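Local atomic coordinates of putative acetyltransferase (Streptococcus mutans, PDB entry 4E2A), a protein that is a putative acetyltransferase of the GNAT family that probably transfers acyl groups other than amino-acyl groups. Residues Glu88-Tyr97 / Leu109-Gln117; Tyr177-His188 / Thr198-Leu206. All blocks are in the same frame, centred on the assembly; numbering follows the deposited sequence.

Contact 1: Glu88-Tyr97 / Leu109-Gln117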
loop_
_atom_site.group_PDB
_atom_site.type_symbol
_atom_site.label_atom_id
_atom_site.label_comp_id
_atom_site.label_asym_id
_atom_site.label_seq_id
_atom_site.Cartn_x
_atom_site.Cartn_y
_atom_site.Cartn_z
ATOM N N GLU B 88 18.259 4.052 -5.593
ATOM C CA GLU B 88 18.367 3.761 -4.188
ATOM C C GLU B 88 19.798 3.924 -3.694
ATOM O O GLU B 88 20.006 4.482 -2.701
ATOM C CB GLU B 88 17.771 2.379 -3.860
ATOM C CG GLU B 88 16.270 2.300 -4.088
ATOM C CD GLU B 88 15.633 0.999 -3.650
ATOM O OE1 GLU B 88 16.353 0.128 -3.198
ATOM O OE2 GLU B 88 14.427 0.878 -3.744
ATOM N N LEU B 89 20.770 3.468 -4.453
ATOM C CA LEU B 89 22.141 3.559 -4.038
ATOM C C LEU B 89 22.676 4.988 -4.080
ATOM O O LEU B 89 23.580 5.315 -3.386
ATOM C CB LEU B 89 23.017 2.685 -4.912
ATOM C CG LEU B 89 23.263 1.216 -4.569
ATOM C CD1 LEU B 89 24.245 0.570 -5.445
ATOM C CD2 LEU B 89 23.505 0.914 -3.131
ATOM N N ASP B 90 22.086 5.799 -4.931
ATOM C CA ASP B 90 22.498 7.162 -5.130
ATOM C C ASP B 90 21.734 8.098 -4.197
ATOM O O ASP B 90 22.114 9.189 -4.010
ATOM C CB ASP B 90 22.317 7.582 -6.602
ATOM C CG ASP B 90 23.441 7.072 -7.530
ATOM O OD1 ASP B 90 24.439 6.580 -7.083
ATOM O OD2 ASP B 90 23.296 7.197 -8.719
ATOM N N ASP B 91 20.670 7.622 -3.594
ATOM C CA ASP B 91 19.810 8.419 -2.716
ATOM C C ASP B 91 20.576 8.900 -1.463
ATOM O O ASP B 91 21.121 8.099 -0.703
ATOM C CB ASP B 91 18.587 7.566 -2.344
ATOM C CG ASP B 91 17.586 8.292 -1.465
ATOM O OD1 ASP B 91 17.960 9.284 -0.810
ATOM O OD2 ASP B 91 16.412 7.848 -1.419
ATOM N N LYS B 92 20.611 10.211 -1.248
ATOM C CA LYS B 92 21.363 10.779 -0.129
ATOM C C LYS B 92 20.703 10.544 1.231
ATOM O O LYS B 92 21.346 10.656 2.266
ATOM C CB LYS B 92 21.538 12.286 -0.328
ATOM C CG LYS B 92 21.913 12.695 -1.747
ATOM C CD LYS B 92 23.334 12.270 -2.106
ATOM C CE LYS B 92 24.373 13.190 -1.467
ATOM N NZ LYS B 92 25.709 13.056 -2.119
ATOM N N GLU B 93 19.410 10.241 1.232
ATOM C CA GLU B 93 18.701 10.053 2.491
ATOM C C GLU B 93 18.384 8.583 2.759
ATOM O O GLU B 93 17.388 8.258 3.405
ATOM C CB GLU B 93 17.436 10.910 2.518
ATOM C CG GLU B 93 17.743 12.424 2.564
ATOM C CD GLU B 93 16.508 13.284 2.783
ATOM O OE1 GLU B 93 15.566 13.210 1.959
ATOM O OE2 GLU B 93 16.491 14.036 3.782
ATOM N N SER B 94 19.222 7.696 2.223
ATOM C CA SER B 94 19.044 6.262 2.437
ATOM C C SER B 94 20.392 5.557 2.393
ATOM O O SER B 94 21.310 6.004 1.713
ATOM C CB SER B 94 18.118 5.682 1.354
ATOM O OG SER B 94 18.003 4.272 1.479
ATOM N N GLU B 95 20.527 4.453 3.112
ATOM C CA GLU B 95 21.722 3.651 2.915
ATOM C C GLU B 95 21.402 2.187 2.751
ATOM O O GLU B 95 20.466 1.671 3.365
ATOM C CB GLU B 95 22.748 3.895 4.009
ATOM C CG GLU B 95 23.445 5.252 3.856
ATOM C CD GLU B 95 24.160 5.697 5.115
ATOM O OE1 GLU B 95 23.976 5.031 6.152
ATOM O OE2 GLU B 95 24.901 6.707 5.062
ATOM N N THR B 96 22.152 1.530 1.874
ATOM C CA THR B 96 22.051 0.084 1.759
ATOM C C THR B 96 23.385 -0.577 2.131
ATOM O O THR B 96 24.453 -0.187 1.624
ATOM C CB THR B 96 21.625 -0.346 0.342
ATOM O OG1 THR B 96 20.374 0.262 0.007
ATOM C CG2 THR B 96 21.471 -1.866 0.252
ATOM N N TYR B 97 23.300 -1.599 2.983
ATOM C CA TYR B 97 24.481 -2.315 3.479
ATOM C C TYR B 97 24.451 -3.796 3.099
ATOM O O TYR B 97 23.377 -4.401 3.009
ATOM C CB TYR B 97 24.568 -2.221 5.010
ATOM C CG TYR B 97 24.758 -0.817 5.540
ATOM C CD1 TYR B 97 26.029 -0.309 5.759
ATOM C CD2 TYR B 97 23.659 -0.002 5.821
ATOM C CE1 TYR B 97 26.215 0.956 6.226
ATOM C CE2 TYR B 97 23.835 1.291 6.291
ATOM C CZ TYR B 97 25.124 1.756 6.493
ATOM O OH TYR B 97 25.348 3.021 6.960
ATOM N N LEU B 109 20.658 -4.771 4.070
ATOM C CA LEU B 109 19.956 -3.934 5.010
ATOM C C LEU B 109 19.672 -2.600 4.320
ATOM O O LEU B 109 20.584 -1.998 3.768
ATOM C CB LEU B 109 20.819 -3.706 6.271
ATOM C CG LEU B 109 20.412 -2.486 7.111
ATOM C CD1 LEU B 109 19.045 -2.702 7.764
ATOM C CD2 LEU B 109 21.507 -2.069 8.150
ATOM N N LYS B 110 18.413 -2.154 4.305
ATOM C CA LYS B 110 18.163 -0.794 3.794
ATOM C C LYS B 110 17.553 0.096 4.861
ATOM O O LYS B 110 16.552 -0.274 5.501
ATOM C CB LYS B 110 17.309 -0.793 2.510
ATOM C CG LYS B 110 17.020 0.605 1.929
ATOM C CD LYS B 110 16.144 0.512 0.662
ATOM C CE LYS B 110 16.070 1.869 -0.066
ATOM N NZ LYS B 110 14.962 2.768 0.411
ATOM N N VAL B 111 18.162 1.266 5.064
ATOM C CA VAL B 111 17.636 2.242 6.033
ATOM C C VAL B 111 17.304 3.598 5.384
ATOM O O VAL B 111 17.928 3.981 4.416
ATOM C CB VAL B 111 18.583 2.417 7.253
ATOM C CG1 VAL B 111 18.592 1.117 8.090
ATOM C CG2 VAL B 111 19.976 2.776 6.797
ATOM N N ASN B 112 16.296 4.297 5.904
ATOM C CA ASN B 112 15.873 5.571 5.337
ATOM C C ASN B 112 15.708 6.667 6.384
ATOM O O ASN B 112 15.403 6.391 7.546
ATOM C CB ASN B 112 14.522 5.453 4.616
ATOM C CG ASN B 112 14.440 4.278 3.668
ATOM O OD1 ASN B 112 13.448 3.548 3.676
ATOM N ND2 ASN B 112 15.442 4.113 2.824
ATOM N N TRP B 113 15.889 7.911 5.955
ATOM C CA TRP B 113 15.493 9.064 6.754
ATOM C C TRP B 113 15.087 10.220 5.823
ATOM O O TRP B 113 15.172 10.079 4.600
ATOM C CB TRP B 113 16.609 9.478 7.711
ATOM C CG TRP B 113 17.863 9.939 7.039
ATOM C CD1 TRP B 113 18.204 11.231 6.744
ATOM C CD2 TRP B 113 18.956 9.123 6.599
ATOM N NE1 TRP B 113 19.446 11.266 6.142
ATOM C CE2 TRP B 113 19.929 9.984 6.046
ATOM C CE3 TRP B 113 19.213 7.745 6.616
ATOM C CZ2 TRP B 113 21.127 9.513 5.498
ATOM C CZ3 TRP B 113 20.403 7.281 6.077
ATOM C CH2 TRP B 113 21.345 8.164 5.525
ATOM N N GLY B 114 14.650 11.346 6.388
ATOM C CA GLY B 114 14.193 12.471 5.575
ATOM C C GLY B 114 13.023 12.099 4.677
ATOM O O GLY B 114 12.099 11.383 5.094
ATOM N N SER B 115 13.053 12.584 3.436
ATOM C CA SER B 115 11.955 12.338 2.496
ATOM C C SER B 115 12.004 10.924 1.915
ATOM O O SER B 115 11.039 10.463 1.302
ATOM C CB SER B 115 11.972 13.370 1.356
ATOM O OG SER B 115 13.176 13.256 0.611
ATOM N N SER B 116 13.122 10.229 2.120
ATOM C CA SER B 116 13.264 8.873 1.580
ATOM C C SER B 116 12.550 7.799 2.407
ATOM O O SER B 116 12.477 6.633 2.000
ATOM C CB SER B 116 14.743 8.517 1.400
ATOM O OG SER B 116 15.330 9.352 0.418
ATOM N N GLN B 117 12.016 8.168 3.566
ATOM C CA GLN B 117 11.242 7.200 4.318
ATOM C C GLN B 117 10.041 6.779 3.475
ATOM O O GLN B 117 9.517 7.562 2.674
ATOM C CB GLN B 117 10.792 7.762 5.673
ATOM C CG GLN B 117 11.935 8.261 6.574
ATOM C CD GLN B 117 11.410 8.955 7.826
ATOM O OE1 GLN B 117 10.922 8.311 8.763
ATOM N NE2 GLN B 117 11.499 10.271 7.840
HETATM O O HOH W 1 12.962 1.224 -1.264
HETATM O O HOH W 2 15.457 5.051 -1.861
#

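Contact 2: Tyr177-His188 / Thr198-Leu206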
loop_
_atom_site.group_PDB
_atom_site.type_symbol
_atom_site.label_atom_id
_atom_site.label_comp_id
_atom_site.label_asym_id
_atom_site.label_seq_id
_atom_site.Cartn_x
_atom_site.Cartn_y
_atom_site.Cartn_z
ATOM N N TYR B 177 11.001 -7.441 18.626
ATOM C CA TYR B 177 11.066 -6.011 18.564
ATOM C C TYR B 177 10.854 -5.367 19.923
ATOM O O TYR B 177 11.521 -4.450 20.267
ATOM C CB TYR B 177 10.061 -5.500 17.541
ATOM C CG TYR B 177 10.448 -5.866 16.133
ATOM C CD1 TYR B 177 11.732 -5.835 15.738
ATOM C CD2 TYR B 177 9.512 -6.272 15.218
ATOM C CE1 TYR B 177 12.077 -6.182 14.484
ATOM C CE2 TYR B 177 9.855 -6.622 13.987
ATOM C CZ TYR B 177 11.125 -6.585 13.625
ATOM O OH TYR B 177 11.413 -6.931 12.385
ATOM N N ALA B 178 9.935 -5.897 20.688
ATOM C CA ALA B 178 9.623 -5.320 21.987
ATOM C C ALA B 178 10.843 -5.431 22.912
ATOM O O ALA B 178 11.027 -4.613 23.811
ATOM C CB ALA B 178 8.407 -5.999 22.602
ATOM N N LYS B 179 11.695 -6.415 22.665
ATOM C CA LYS B 179 12.839 -6.625 23.553
ATOM C C LYS B 179 13.920 -5.579 23.338
ATOM O O LYS B 179 14.717 -5.285 24.248
ATOM C CB LYS B 179 13.409 -8.037 23.413
ATOM C CG LYS B 179 12.601 -9.069 24.157
ATOM C CD LYS B 179 13.328 -10.402 24.213
ATOM C CE LYS B 179 14.652 -10.265 24.957
ATOM N NZ LYS B 179 15.442 -11.523 24.924
ATOM N N TYR B 180 13.949 -5.021 22.133
ATOM C CA TYR B 180 14.865 -3.933 21.826
ATOM C C TYR B 180 14.286 -2.582 22.221
ATOM O O TYR B 180 14.927 -1.550 22.038
ATOM C CB TYR B 180 15.238 -3.935 20.342
ATOM C CG TYR B 180 16.245 -5.006 19.982
ATOM C CD1 TYR B 180 17.600 -4.817 20.232
ATOM C CD2 TYR B 180 15.837 -6.209 19.417
ATOM C CE1 TYR B 180 18.525 -5.785 19.913
ATOM C CE2 TYR B 180 16.752 -7.189 19.092
ATOM C CZ TYR B 180 18.090 -6.969 19.339
ATOM O OH TYR B 180 18.995 -7.947 19.021
ATOM N N GLY B 181 13.076 -2.579 22.765
ATOM C CA GLY B 181 12.460 -1.332 23.190
ATOM C C GLY B 181 11.507 -0.674 22.191
ATOM O O GLY B 181 11.177 0.506 22.347
ATOM N N PHE B 182 11.063 -1.409 21.168
ATOM C CA PHE B 182 10.095 -0.846 20.216
ATOM C C PHE B 182 8.678 -0.922 20.810
ATOM O O PHE B 182 8.363 -1.855 21.555
ATOM C CB PHE B 182 10.133 -1.565 18.853
ATOM C CG PHE B 182 11.319 -1.198 17.988
ATOM C CD1 PHE B 182 12.568 -1.773 18.203
ATOM C CD2 PHE B 182 11.184 -0.276 16.968
ATOM C CE1 PHE B 182 13.675 -1.425 17.392
ATOM C CE2 PHE B 182 12.271 0.067 16.151
ATOM C CZ PHE B 182 13.519 -0.515 16.371
ATOM N N GLU B 183 7.834 0.050 20.463
ATOM C CA GLU B 183 6.458 0.135 20.961
ATOM C C GLU B 183 5.539 0.603 19.841
ATOM O O GLU B 183 5.932 1.421 19.006
ATOM C CB GLU B 183 6.347 1.151 22.103
ATOM C CG GLU B 183 7.365 1.017 23.219
ATOM C CD GLU B 183 7.389 2.257 24.127
ATOM O OE1 GLU B 183 6.631 3.223 23.854
ATOM O OE2 GLU B 183 8.165 2.268 25.110
ATOM N N GLN B 184 4.312 0.103 19.824
ATOM C CA GLN B 184 3.372 0.482 18.781
ATOM C C GLN B 184 2.977 1.933 18.965
ATOM O O GLN B 184 2.920 2.429 20.092
ATOM C CB GLN B 184 2.132 -0.413 18.801
ATOM C CG GLN B 184 1.006 0.081 17.908
ATOM C CD GLN B 184 -0.037 -0.988 17.662
ATOM O OE1 GLN B 184 0.100 -2.117 18.140
ATOM N NE2 GLN B 184 -1.084 -0.644 16.910
ATOM N N PHE B 185 2.725 2.626 17.860
ATOM C CA PHE B 185 2.290 4.013 17.957
ATOM C C PHE B 185 1.264 4.326 16.886
ATOM O O PHE B 185 0.632 5.384 16.897
ATOM C CB PHE B 185 3.476 4.977 17.886
ATOM C CG PHE B 185 4.146 5.031 16.545
ATOM C CD1 PHE B 185 3.886 6.083 15.668
ATOM C CD2 PHE B 185 5.054 4.042 16.163
ATOM C CE1 PHE B 185 4.504 6.142 14.421
ATOM C CE2 PHE B 185 5.691 4.092 14.933
ATOM C CZ PHE B 185 5.409 5.150 14.047
ATOM N N SER B 186 1.089 3.390 15.963
ATOM C CA SER B 186 0.130 3.603 14.890
ATOM C C SER B 186 -0.121 2.344 14.089
ATOM O O SER B 186 0.463 1.291 14.349
ATOM C CB SER B 186 0.599 4.735 13.970
ATOM O OG SER B 186 -0.468 5.180 13.163
ATOM N N LYS B 187 -1.007 2.444 13.114
ATOM C CA LYS B 187 -1.322 1.295 12.295
ATOM C C LYS B 187 -1.929 1.732 10.990
ATOM O O LYS B 187 -2.397 2.867 10.844
ATOM C CB LYS B 187 -2.267 0.340 13.026
ATOM C CG LYS B 187 -3.501 1.003 13.629
ATOM C CD LYS B 187 -4.290 -0.009 14.463
ATOM C CE LYS B 187 -5.331 0.668 15.348
ATOM N NZ LYS B 187 -6.036 -0.307 16.226
ATOM N N HIS B 188 -1.914 0.821 10.034
ATOM C CA HIS B 188 -2.457 1.112 8.731
ATOM C C HIS B 188 -3.186 -0.116 8.230
ATOM O O HIS B 188 -2.606 -1.204 8.120
ATOM C CB HIS B 188 -1.336 1.503 7.762
ATOM C CG HIS B 188 -1.833 1.848 6.395
ATOM N ND1 HIS B 188 -2.922 2.647 6.176
ATOM C CD2 HIS B 188 -1.375 1.475 5.159
ATOM C CE1 HIS B 188 -3.129 2.772 4.868
ATOM N NE2 HIS B 188 -2.208 2.070 4.245
ATOM N N THR B 198 -3.841 -5.449 8.577
ATOM C CA THR B 198 -3.295 -4.312 9.281
ATOM C C THR B 198 -1.805 -4.458 9.524
ATOM O O THR B 198 -1.317 -5.545 9.830
ATOM C CB THR B 198 -3.989 -4.106 10.638
ATOM O OG1 THR B 198 -5.407 -3.963 10.446
ATOM C CG2 THR B 198 -3.413 -2.879 11.343
ATOM N N ASP B 199 -1.086 -3.351 9.374
ATOM C CA ASP B 199 0.300 -3.280 9.820
ATOM C C ASP B 199 0.395 -2.357 11.009
ATOM O O ASP B 199 -0.213 -1.273 11.026
ATOM C CB ASP B 199 1.210 -2.759 8.707
ATOM C CG ASP B 199 1.600 -3.838 7.714
ATOM O OD1 ASP B 199 1.808 -4.997 8.137
ATOM O OD2 ASP B 199 1.704 -3.520 6.507
ATOM N N TRP B 200 1.147 -2.789 12.014
ATOM C CA TRP B 200 1.469 -1.929 13.144
ATOM C C TRP B 200 2.793 -1.235 12.885
ATOM O O TRP B 200 3.726 -1.843 12.360
ATOM C CB TRP B 200 1.613 -2.730 14.438
ATOM C CG TRP B 200 0.383 -3.419 14.925
ATOM C CD1 TRP B 200 -0.878 -3.341 14.404
ATOM C CD2 TRP B 200 0.301 -4.304 16.051
ATOM N NE1 TRP B 200 -1.740 -4.129 15.137
ATOM C CE2 TRP B 200 -1.044 -4.723 16.149
ATOM C CE3 TRP B 200 1.232 -4.771 16.982
ATOM C CZ2 TRP B 200 -1.472 -5.596 17.152
ATOM C CZ3 TRP B 200 0.802 -5.638 17.971
ATOM C CH2 TRP B 200 -0.538 -6.042 18.046
ATOM N N LEU B 201 2.879 0.031 13.282
ATOM C CA LEU B 201 4.136 0.766 13.237
ATOM C C LEU B 201 4.701 0.833 14.646
ATOM O O LEU B 201 3.977 1.135 15.586
ATOM C CB LEU B 201 3.932 2.171 12.661
ATOM C CG LEU B 201 3.416 2.230 11.214
ATOM C CD1 LEU B 201 4.175 1.277 10.309
ATOM C CD2 LEU B 201 1.933 1.945 11.140
ATOM N N LEU B 202 5.986 0.519 14.798
ATOM C CA LEU B 202 6.602 0.492 16.115
ATOM C C LEU B 202 7.777 1.446 16.099
ATOM O O LEU B 202 8.533 1.479 15.121
ATOM C CB LEU B 202 7.102 -0.914 16.470
ATOM C CG LEU B 202 6.263 -2.130 16.070
ATOM C CD1 LEU B 202 6.998 -3.422 16.470
ATOM C CD2 LEU B 202 4.885 -2.068 16.722
ATOM N N LYS B 203 7.927 2.217 17.177
ATOM C CA LYS B 203 9.055 3.115 17.315
ATOM C C LYS B 203 9.849 2.876 18.587
ATOM O O LYS B 203 9.328 2.394 19.593
ATOM C CB LYS B 203 8.597 4.574 17.265
ATOM C CG LYS B 203 7.582 4.977 18.332
ATOM C CD LYS B 203 7.193 6.448 18.119
ATOM C CE LYS B 203 6.904 7.145 19.427
ATOM N NZ LYS B 203 5.493 6.914 19.804
ATOM N N LYS B 204 11.117 3.257 18.515
ATOM C CA LYS B 204 12.039 3.203 19.630
ATOM C C LYS B 204 12.694 4.566 19.811
ATOM O O LYS B 204 13.299 5.120 18.887
ATOM C CB LYS B 204 13.125 2.151 19.396
ATOM C CG LYS B 204 14.199 2.120 20.492
ATOM C CD LYS B 204 15.399 1.245 20.093
ATOM C CE LYS B 204 16.212 0.781 21.313
ATOM N NZ LYS B 204 17.508 1.467 21.404
ATOM N N SER B 205 12.596 5.088 21.023
ATOM C CA SER B 205 13.256 6.336 21.379
ATOM C C SER B 205 14.767 6.268 21.198
ATOM O O SER B 205 15.428 5.372 21.727
ATOM C CB SER B 205 12.969 6.698 22.843
ATOM O OG SER B 205 13.572 7.948 23.135
ATOM N N LEU B 206 15.316 7.233 20.474
ATOM C CA LEU B 206 16.771 7.349 20.370
ATOM C C LEU B 206 17.299 8.352 21.415
ATOM O O LEU B 206 18.508 8.491 21.595
ATOM C CB LEU B 206 17.181 7.774 18.954
ATOM C CG LEU B 206 16.759 6.821 17.828
ATOM C CD1 LEU B 206 17.127 7.390 16.457
ATOM C CD2 LEU B 206 17.443 5.479 18.043
#

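Contact 1: Glu88-Tyr97 / Leu109-Gln117
E93 lies against the turn at the end of strand 104-113. CB sits 3.2 Å from W113 O and also touches S116 OG. CG, beside the backbone N (chi1 -68°), runs by NE1 of W113; the extended chain then carries the carboxylate past W113 to S115. OE2 rests on CA of G114, while OE1 accepts from S115 OG (2.7 Å) nearly along its C-O axis and from S115 N (3.0 Å) above the carboxylate plane, a double grip that should fix its rotation. E93 CA sits over the five-membered ring of W113 in a CH-pi contact, 4.0 Å from the centroid. E95 CD meets the indole at its edge, carboxylate and ring planes 86° apart. D91 OD2 accepts from S116 OG (2.6 Å) on its syn lone pair; OD1 closes an Asx turn onto E93 N. On the sheet face that S94 shares with T96, K110 CE packs against S94 OG (3.4 Å) and, crossing E88 at about a right angle, against E88 OE1 (3.6 Å). A water links K110 NZ to E88 OE2, but NZ is hydrogen-bonded to Q129 and E88 OE1 forms a salt bridge with R130. V111 O accepts hydrogen bonds from S94 OG and E95 N, which reach it from opposite faces of its plane. The regular antiparallel ladder from S94 to Y97 is that of the hairpin of strands 94-101 and 104-113 in the GNAT fold.

Contact 2: Tyr177-His188 / Thr198-Leu206
E183 O takes the N-H of K203 at 2.8 Å, and CA of L202 leans on the same oxygen in a CA-H...O contact. In return, E183 N bonds to K203 O, completing a hydrogen-bonded antiparallel pair. Just before it, F182 lies across K204 at about a right angle: K204 CB stands over the centre of the F182 ring, 3.8 Å from the centroid, while L202 C lies in the ring plane at the edge. L202 packs next along the strand, its CD1 against CB of Y177 (3.9 Å) and its CD2 against CA of Q184. Helix 171-179 ends in a Schellman motif at G181, with F182 N bonded back to Y177 O and G181 N to A178 O; the positive phi of G181 swings the chain into strand 183-192. This is the last helix-to-strand passage of the GNAT fold, leading into the C-terminal hairpin.

Beyond Q184 the register slips by one residue, a beta bulge: L201 O accepts from F185 N (3.0 Å), but L201 N bonds to S186 O, straight at the hydrogen (177°) though the donor stands above the carbonyl plane. F185, turned with CG between its backbone N and carbonyl carbon (chi1 69°), lays its ring beside the other strand, so that K203 CD packs over one face and L201 CB meets CE2 at 3.5 Å. K203 also makes a cation-pi contact with W161. On the other side of the strands the extended chain of Q184 sets OE1 over one face of the W200 indole, 3.0 Å from CD2; the amide and ring planes are 36° apart. W200 NE1 is hydrogen-bonded to E168. At the far end H188 and D199 exchange backbone bonds, while H188 ND1 and K187 NZ are hydrogen-bonded to E78 and N74, respectively, of the second subunit.

From the N terminus, helix 82-90 leads through a tight turn into strand 94-101, and contact 1 closes when the chain has turned and come back along strand 104-113. That loop is finished before contact 2 begins; the two follow in series, neither nested nor crossed. In between, strand 125-133, helix 142-157 and strand 161-167 are laid down. Helix 171-179 then feeds strand 183-192, and contact 2 closes the second hairpin with strand 195-205. Both hairpins belong to one mixed sheet, with strands 125-133 and 161-167 between them. The centres of contact 1 and contact 2 are 20 Å apart, and the nearest atoms of the two contacts about 8 Å. Contact 2 includes the edge strand 183-192 and reaches the second subunit.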